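Local coordinates for protein SAM dependent methyltransferase (Agrobacterium tumefaciens, PDB 2IGT) that binds S-adenosylmethionine and probably transfers its methyl group to an acceptor substrate, at residues L117-L122 with T164-L169; E142-A147 with L155-L160. All blocks are in the same frame, centred on the assembly; numbering follows the deposited sequence.

Interaction 1 (L117-L122 with T164-L169); sequences LGVEFL and TGVASL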
# COMPACT_ATOMS: atom_id res chain seq x y z
N LEU A 117 -7.06 -26.83 24.22
CA LEU A 117 -8.42 -26.96 24.72
C LEU A 117 -9.30 -27.76 23.76
O LEU A 117 -10.46 -27.45 23.57
CB LEU A 117 -9.02 -25.56 24.97
CG LEU A 117 -10.02 -25.47 26.12
CD1 LEU A 117 -9.36 -25.96 27.43
CD2 LEU A 117 -10.56 -24.04 26.22
N GLY A 118 -8.76 -28.80 23.14
CA GLY A 118 -9.57 -29.67 22.29
C GLY A 118 -9.79 -29.22 20.85
O GLY A 118 -10.41 -29.93 20.06
N VAL A 119 -9.26 -28.06 20.50
CA VAL A 119 -9.44 -27.45 19.18
C VAL A 119 -8.13 -27.55 18.37
O VAL A 119 -7.07 -27.12 18.86
CB VAL A 119 -9.84 -25.94 19.34
CG1 VAL A 119 -9.73 -25.18 18.04
CG2 VAL A 119 -11.26 -25.83 19.91
N GLU A 120 -8.22 -28.09 17.16
CA GLU A 120 -7.06 -28.20 16.26
C GLU A 120 -6.97 -26.99 15.32
O GLU A 120 -7.96 -26.58 14.72
CB GLU A 120 -7.13 -29.51 15.47
CG GLU A 120 -6.72 -30.77 16.26
CD GLU A 120 -7.77 -31.23 17.25
OE1 GLU A 120 -8.98 -31.16 16.92
OE2 GLU A 120 -7.38 -31.67 18.36
N PHE A 121 -5.76 -26.43 15.21
CA PHE A 121 -5.54 -25.21 14.42
C PHE A 121 -4.10 -25.18 13.93
O PHE A 121 -3.31 -26.05 14.30
CB PHE A 121 -5.87 -23.94 15.23
CG PHE A 121 -5.01 -23.75 16.46
CD1 PHE A 121 -5.35 -24.36 17.66
CD2 PHE A 121 -3.87 -22.94 16.42
CE1 PHE A 121 -4.54 -24.19 18.80
CE2 PHE A 121 -3.07 -22.77 17.53
CZ PHE A 121 -3.41 -23.40 18.73
N LEU A 122 -3.77 -24.19 13.11
CA LEU A 122 -2.42 -24.10 12.55
C LEU A 122 -1.59 -23.00 13.21
O LEU A 122 -2.05 -21.86 13.34
CB LEU A 122 -2.48 -23.85 11.03
CG LEU A 122 -3.19 -24.92 10.19
CD1 LEU A 122 -3.45 -24.40 8.78
CD2 LEU A 122 -2.37 -26.23 10.17
N THR A 164 -7.30 -15.42 14.25
CA THR A 164 -7.32 -16.77 13.72
C THR A 164 -8.46 -17.62 14.31
O THR A 164 -8.58 -18.79 13.98
CB THR A 164 -5.97 -17.48 13.92
OG1 THR A 164 -5.64 -17.49 15.32
CG2 THR A 164 -4.84 -16.77 13.09
N GLY A 165 -9.27 -17.02 15.19
CA GLY A 165 -10.56 -17.59 15.59
C GLY A 165 -10.55 -18.78 16.53
O GLY A 165 -11.53 -19.50 16.59
N VAL A 166 -9.48 -18.97 17.30
CA VAL A 166 -9.48 -20.12 18.23
C VAL A 166 -10.64 -19.99 19.25
O VAL A 166 -11.30 -20.98 19.57
CB VAL A 166 -8.12 -20.34 18.91
CG1 VAL A 166 -8.20 -21.47 19.97
CG2 VAL A 166 -7.10 -20.73 17.86
N ALA A 167 -10.91 -18.77 19.73
CA ALA A 167 -12.07 -18.58 20.64
C ALA A 167 -13.38 -18.96 19.95
O ALA A 167 -14.29 -19.53 20.57
CB ALA A 167 -12.13 -17.14 21.17
N SER A 168 -13.50 -18.58 18.68
CA SER A 168 -14.69 -18.88 17.90
C SER A 168 -14.88 -20.38 17.83
O SER A 168 -16.00 -20.88 17.94
CB SER A 168 -14.56 -18.30 16.48
OG SER A 168 -14.40 -16.89 16.56
N LEU A 169 -13.77 -21.11 17.66
CA LEU A 169 -13.84 -22.56 17.51
C LEU A 169 -14.16 -23.26 18.83
O LEU A 169 -14.95 -24.21 18.86
CB LEU A 169 -12.55 -23.09 16.87
CG LEU A 169 -12.28 -22.56 15.46
CD1 LEU A 169 -10.96 -23.09 14.92
CD2 LEU A 169 -13.44 -22.87 14.47
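V119, the first residue of its strand, and L169, one turn into a helix, bring their CA atoms to 6.8 Å, where the two backbones come nearest. The contact is made by alternate strand residues, V119 and F121, against V166 and L169, which sit one turn apart on the same side of the helix. V119 CG1 reaches L169 CB at 3.7 Å, the two side chains meeting nearly perpendicular, and its second methyl, CG2, lies against the backbone carbonyl carbon of L169 at 4.0 Å. The strand is half of a hairpin whose partner, 111-116, exchanges backbone hydrogen bonds with F121 through L114; the helix is the one that follows the first parallel strand of the Rossmann-like methyltransferase fold. G165 is its N-cap, and L169 N hydrogen-bonds to G165 O. A chi1 of 62° sets F121 CG between the backbone N and the carbonyl carbon, and the ring turns one face to the helix. V166 CG2 presses on that face in a CH-pi contact, 4.1 Å from the ring centroid and 16° off the ring normal. N194 of helix 185-198 ties both segments together, hydrogen-bonding through OD1 to L122 N and through ND2 to T164 O.

Interaction 2 (E142-A147 with L155-L160); sequences EWLKNA and LKVLNL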
# COMPACT_ATOMS: atom_id res chain seq x y z
N GLU A 142 -11.29 -20.99 28.44
CA GLU A 142 -11.81 -21.86 29.49
C GLU A 142 -13.09 -21.31 30.12
O GLU A 142 -14.06 -22.05 30.33
CB GLU A 142 -10.72 -22.15 30.54
CG GLU A 142 -9.68 -23.16 30.02
CD GLU A 142 -8.41 -23.28 30.87
OE1 GLU A 142 -8.04 -22.33 31.60
OE2 GLU A 142 -7.77 -24.34 30.77
N TRP A 143 -13.06 -20.01 30.43
CA TRP A 143 -14.24 -19.29 30.94
C TRP A 143 -15.39 -19.41 29.93
O TRP A 143 -16.52 -19.73 30.29
CB TRP A 143 -13.92 -17.82 31.27
CG TRP A 143 -15.18 -17.07 31.62
CD1 TRP A 143 -15.75 -16.92 32.86
CD2 TRP A 143 -16.04 -16.41 30.69
NE1 TRP A 143 -16.93 -16.20 32.75
CE2 TRP A 143 -17.13 -15.87 31.43
CE3 TRP A 143 -15.99 -16.20 29.30
CZ2 TRP A 143 -18.17 -15.14 30.82
CZ3 TRP A 143 -17.03 -15.47 28.69
CH2 TRP A 143 -18.10 -14.96 29.45
N LEU A 144 -15.08 -19.17 28.65
CA LEU A 144 -16.03 -19.26 27.55
C LEU A 144 -16.61 -20.69 27.36
O LEU A 144 -17.81 -20.86 27.29
CB LEU A 144 -15.35 -18.77 26.27
CG LEU A 144 -16.10 -18.91 24.95
CD1 LEU A 144 -17.34 -18.05 24.96
CD2 LEU A 144 -15.16 -18.52 23.78
N LYS A 145 -15.73 -21.68 27.27
CA LYS A 145 -16.15 -23.09 27.18
C LYS A 145 -17.11 -23.44 28.31
O LYS A 145 -18.21 -23.97 28.05
CB LYS A 145 -14.92 -24.03 27.17
CG LYS A 145 -15.23 -25.53 26.93
CD LYS A 145 -13.90 -26.29 26.74
CE LYS A 145 -14.05 -27.82 26.54
NZ LYS A 145 -14.70 -28.42 27.70
N ASN A 146 -16.72 -23.17 29.56
CA ASN A 146 -17.57 -23.42 30.72
C ASN A 146 -18.94 -22.73 30.60
O ASN A 146 -19.98 -23.36 30.81
CB ASN A 146 -16.90 -22.97 32.03
CG ASN A 146 -17.84 -23.10 33.24
OD1 ASN A 146 -18.39 -22.11 33.73
ND2 ASN A 146 -18.07 -24.33 33.67
N ALA A 147 -18.93 -21.43 30.27
CA ALA A 147 -20.17 -20.68 30.14
C ALA A 147 -21.11 -21.30 29.09
O ALA A 147 -22.29 -21.48 29.36
CB ALA A 147 -19.91 -19.21 29.81
N LEU A 155 -25.90 -20.74 23.38
CA LEU A 155 -25.58 -19.32 23.49
C LEU A 155 -25.19 -18.69 22.16
O LEU A 155 -24.49 -19.31 21.35
CB LEU A 155 -24.43 -19.13 24.48
CG LEU A 155 -24.74 -19.57 25.91
CD1 LEU A 155 -23.61 -19.04 26.81
CD2 LEU A 155 -26.13 -19.06 26.35
N LYS A 156 -25.62 -17.44 21.96
CA LYS A 156 -25.12 -16.62 20.85
C LYS A 156 -23.86 -15.91 21.31
O LYS A 156 -23.91 -15.12 22.27
CB LYS A 156 -26.17 -15.59 20.45
CG LYS A 156 -27.42 -16.19 19.83
CD LYS A 156 -28.48 -15.09 19.53
CE LYS A 156 -29.28 -14.71 20.79
NZ LYS A 156 -30.24 -13.59 20.50
N VAL A 157 -22.74 -16.21 20.65
CA VAL A 157 -21.42 -15.67 21.01
C VAL A 157 -20.91 -14.78 19.88
O VAL A 157 -20.86 -15.20 18.72
CB VAL A 157 -20.39 -16.80 21.32
CG1 VAL A 157 -18.96 -16.24 21.53
CG2 VAL A 157 -20.89 -17.64 22.52
N LEU A 158 -20.53 -13.56 20.23
CA LEU A 158 -19.92 -12.65 19.27
C LEU A 158 -18.45 -12.50 19.61
O LEU A 158 -18.10 -12.28 20.77
CB LEU A 158 -20.62 -11.27 19.31
CG LEU A 158 -20.09 -10.12 18.43
CD1 LEU A 158 -20.27 -10.45 16.92
CD2 LEU A 158 -20.85 -8.85 18.80
N ASN A 159 -17.60 -12.60 18.61
CA ASN A 159 -16.15 -12.52 18.79
C ASN A 159 -15.61 -11.44 17.86
O ASN A 159 -15.50 -11.66 16.64
CB ASN A 159 -15.51 -13.90 18.50
CG ASN A 159 -14.02 -13.93 18.81
OD1 ASN A 159 -13.49 -13.04 19.50
ND2 ASN A 159 -13.32 -14.95 18.29
N LEU A 160 -15.33 -10.26 18.41
CA LEU A 160 -14.85 -9.09 17.64
C LEU A 160 -13.33 -9.04 17.57
O LEU A 160 -12.67 -9.27 18.58
CB LEU A 160 -15.37 -7.77 18.26
CG LEU A 160 -16.88 -7.65 18.43
CD1 LEU A 160 -17.21 -6.29 19.07
CD2 LEU A 160 -17.57 -7.80 17.05
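L144 of the helix stands over V157 of the strand with 9.2 Å between their CA atoms, and A147 and L155, three and two residues away, come to 8.7 Å, gaps that side chains have to fill. The touching is done by few atoms. L144 keeps CG anti to its backbone N (chi1 174°), which carries its methyls beyond the helix surface; CD1 then settles above the isopropyl group of V157, 4.2 Å from CG1 and 4.3 Å from V157 CG2. It thus meets both branches of the valine, in an apolar contact.

At the other end of the pairing the partners are less alike. L155 CD1 approaches the main chain of the helix instead of a side chain: it lies 3.8 Å from A147 O and 4.1 Å from A147 C, a van der Waals contact between a methyl and a peptide carbonyl. The methyl of A147 itself stays 4.8 Å from L155 CD1. No hydrogen bond crosses between the segments; within the helix, N146 N and A147 N hydrogen-bond to E142 O and W143 O.

This is the helix-on-sheet layer of a Rossmann-like methyltransferase, with 156-160, an inner strand of the sheet, the first of its run of parallel strands along the chain. K156 pairs through its backbone with strand 228-231 and V157 with strand 177-181, on either side, while A171 of helix 166-173 touches both L144 and V157. On the neighbouring strand 228-231, I228 touches W143, A147 and L155, and W143 extends to strand 318-328, where it meets R326 in a cation-pi contact and E328 in a hydrogen bond.

How the interactions relate
Both interactions are buried and apolar, with no hydrogen bond between their own segments, and both belong to the alpha/beta core of the Rossmann-like methyltransferase fold. Interaction 1 sets a hairpin strand against helix 166-173 and adds an aromatic ring to its aliphatic packing; interaction 2 lays helix 138-150 on the central sheet using aliphatic groups and a backbone carbonyl. In sequence, interaction 2 is nested inside the loop that interaction 1 closes. Helix 166-173, which directly follows strand 156-160, joins them: S168 OG probably hydrogen-bonds N159 ND2 at 2.8 Å, and L144 CD2 packs on A167 O. Independently, L117 CD1 packs on E142 CG, linking the turn before strand 119-124 to helix 138-150.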